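Elongation factor 1-beta (Pyrococcus horikoshii OT-3, PDB 7CSL) probably promotes the exchange of GDP for GTP on elongation factor 1-alpha, renewing the form that carries aminoacyl-tRNA in protein synthesis. Local coordinates at residues Glu23-Leu28 against Ala39-Glu44. Numbering follows the deposited sequence.
Sequences ELEEKL and AKVERE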
loop_
_atom_site.group_PDB
_atom_site.type_symbol
_atom_site.label_atom_id
_atom_site.label_comp_id
_atom_site.label_asym_id
_atom_site.label_seq_id
_atom_site.Cartn_x
_atom_site.Cartn_y
_atom_site.Cartn_z
ATOM N N GLU C 23 29.821 1.696 5.403
ATOM C CA GLU C 23 30.425 1.377 4.125
ATOM C C GLU C 23 29.354 1.065 3.093
ATOM O O GLU C 23 29.455 1.503 1.944
ATOM C CB GLU C 23 31.347 0.177 4.307
ATOM C CG GLU C 23 32.113 -0.275 3.081
ATOM C CD GLU C 23 33.002 -1.477 3.391
ATOM O OE1 GLU C 23 32.972 -2.441 2.599
ATOM O OE2 GLU C 23 33.698 -1.467 4.438
ATOM N N LEU C 24 28.345 0.302 3.526
ATOM C CA LEU C 24 27.236 -0.124 2.686
ATOM C C LEU C 24 26.358 1.079 2.293
ATOM O O LEU C 24 26.035 1.279 1.105
ATOM C CB LEU C 24 26.406 -1.233 3.387
ATOM C CG LEU C 24 25.134 -1.638 2.652
ATOM C CD1 LEU C 24 25.505 -2.293 1.322
ATOM C CD2 LEU C 24 24.276 -2.583 3.464
ATOM N N GLU C 25 26.026 1.916 3.261
ATOM C CA GLU C 25 25.287 3.151 2.961
ATOM C C GLU C 25 25.960 3.960 1.872
ATOM O O GLU C 25 25.316 4.361 0.909
ATOM C CB GLU C 25 25.156 4.002 4.206
ATOM C CG GLU C 25 24.278 5.242 4.051
ATOM C CD GLU C 25 24.147 5.987 5.354
ATOM O OE1 GLU C 25 24.153 5.301 6.398
ATOM O OE2 GLU C 25 24.040 7.240 5.334
ATOM N N GLU C 26 27.262 4.183 2.039
ATOM C CA GLU C 26 28.045 4.980 1.100
ATOM C C GLU C 26 27.988 4.403 -0.317
ATOM O O GLU C 26 27.978 5.168 -1.281
ATOM C CB GLU C 26 29.515 5.107 1.571
ATOM C CG GLU C 26 30.284 6.254 0.918
ATOM C CD GLU C 26 31.803 6.056 0.889
ATOM O OE1 GLU C 26 32.426 5.975 1.976
ATOM O OE2 GLU C 26 32.377 6.002 -0.229
ATOM N N LYS C 27 28.006 3.069 -0.429
ATOM C CA LYS C 27 28.001 2.377 -1.727
ATOM C C LYS C 27 26.648 2.451 -2.396
ATOM O O LYS C 27 26.532 2.625 -3.630
ATOM C CB LYS C 27 28.391 0.889 -1.583
ATOM C CG LYS C 27 29.886 0.612 -1.764
ATOM C CD LYS C 27 30.382 -0.554 -0.918
ATOM C CE LYS C 27 31.759 -1.063 -1.356
ATOM N NZ LYS C 27 31.675 -2.330 -2.151
ATOM N N LEU C 28 25.617 2.248 -1.590
ATOM C CA LEU C 28 24.245 2.345 -2.068
ATOM C C LEU C 28 23.931 3.754 -2.552
ATOM O O LEU C 28 23.258 3.928 -3.556
ATOM C CB LEU C 28 23.295 1.994 -0.933
ATOM C CG LEU C 28 23.344 0.536 -0.545
ATOM C CD1 LEU C 28 22.626 0.351 0.806
ATOM C CD2 LEU C 28 22.735 -0.314 -1.645
ATOM N N ALA C 39 16.312 11.898 0.331
ATOM C CA ALA C 39 15.962 12.805 1.431
ATOM C C ALA C 39 16.736 12.461 2.691
ATOM O O ALA C 39 17.193 13.353 3.358
ATOM C CB ALA C 39 14.442 12.823 1.702
ATOM N N LYS C 40 16.898 11.167 2.974
ATOM C CA LYS C 40 17.597 10.687 4.150
ATOM C C LYS C 40 17.714 9.164 4.178
ATOM O O LYS C 40 17.001 8.438 3.485
ATOM C CB LYS C 40 16.905 11.113 5.453
ATOM C CG LYS C 40 15.502 10.572 5.634
ATOM C CD LYS C 40 14.992 10.997 6.993
ATOM C CE LYS C 40 13.663 10.336 7.276
ATOM N NZ LYS C 40 13.120 10.895 8.532
ATOM N N VAL C 41 18.616 8.694 5.018
ATOM C CA VAL C 41 18.765 7.272 5.267
ATOM C C VAL C 41 18.569 7.077 6.760
ATOM O O VAL C 41 19.207 7.768 7.538
ATOM C CB VAL C 41 20.158 6.769 4.843
ATOM C CG1 VAL C 41 20.183 5.250 4.858
ATOM C CG2 VAL C 41 20.492 7.260 3.445
ATOM N N GLU C 42 17.688 6.157 7.137
ATOM C CA GLU C 42 17.513 5.795 8.516
ATOM C C GLU C 42 17.933 4.352 8.711
ATOM O O GLU C 42 17.842 3.544 7.793
ATOM C CB GLU C 42 16.074 5.976 8.934
ATOM C CG GLU C 42 15.593 7.377 8.657
ATOM C CD GLU C 42 14.439 7.760 9.520
ATOM O OE1 GLU C 42 13.437 7.017 9.525
ATOM O OE2 GLU C 42 14.542 8.820 10.158
ATOM N N ARG C 43 18.365 4.041 9.928
ATOM C CA ARG C 43 18.680 2.671 10.315
ATOM C C ARG C 43 17.581 2.153 11.204
ATOM O O ARG C 43 17.111 2.865 12.108
ATOM C CB ARG C 43 20.037 2.609 10.999
ATOM C CG ARG C 43 21.094 3.234 10.138
ATOM C CD ARG C 43 22.485 2.805 10.516
ATOM N NE ARG C 43 23.433 3.309 9.538
ATOM C CZ ARG C 43 24.762 3.262 9.659
ATOM N NH1 ARG C 43 25.340 2.718 10.724
ATOM N NH2 ARG C 43 25.524 3.766 8.685
ATOM N N GLU C 44 17.143 0.937 10.912
ATOM C CA GLU C 44 16.084 0.302 11.669
ATOM C C GLU C 44 16.506 -1.120 12.054
ATOM O O GLU C 44 16.609 -2.025 11.161
ATOM C CB GLU C 44 14.754 0.284 10.888
ATOM C CG GLU C 44 13.536 0.139 11.798
ATOM C CD GLU C 44 12.306 -0.432 11.112
ATOM O OE1 GLU C 44 12.294 -0.573 9.880
ATOM O OE2 GLU C 44 11.324 -0.737 11.818
HETATM O O HOH W 1 22.094 5.573 8.333
#
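Glu25 of the helical segment 23-28 faces Val41 of the strand segment 39-44, and here the two backbones come nearest, with CA atoms 8.1 Å apart. Glu25 and Val41 both direct their CB toward the opposite segment, while Arg43 reaches over with its extended chain; the interface is small, 144 Å² summed over both sides. Glu25 meets both strand residues. Its CG is anti to the backbone N (chi1 -174°) and the chain runs on extended, which carries the carboxylate across to the strand. There the valine's CB and methyls lie against the carboxylate end in loose van der Waals contact: Glu25 OE2 is 3.9 Å from Val41 CB, and Val41 CG1 is 4.1 Å from Glu25 CD. The other oxygen takes part in a salt bridge, in which Arg43 NH2 donates a hydrogen bond of 3.1 Å to Glu25 OE1. This bond is nearly straight (170°) and stays in the guanidinium plane, meeting OE1 almost along its C-O axis; the carboxylate itself is turned 85° from that plane. A water bridges the pair, donating to Glu25 OE1 at 2.8 Å and accepting from Arg43 NE at 2.9 Å, so that OE1 receives two bonds and the arginine is held through both NE and NH2. Each charge is also paired, and more strongly, within helix 21-29: Lys29 with Glu25 OE2, Asp22 with Arg43 NH2, which makes a surface network of alternating charges. It ties one flank of the helix to strand 37-47, an outermost strand of the chain's four-stranded antiparallel sheet. Leu24 and Leu28 pack on Val80 of strand 80-90, and Leu28 also reaches Leu53 and Phe55 of strand 50-59, so the polar contact borders the hydrophobic helix-sheet interface of this ferredoxin-like alpha/beta sandwich, the guanine nucleotide exchange domain.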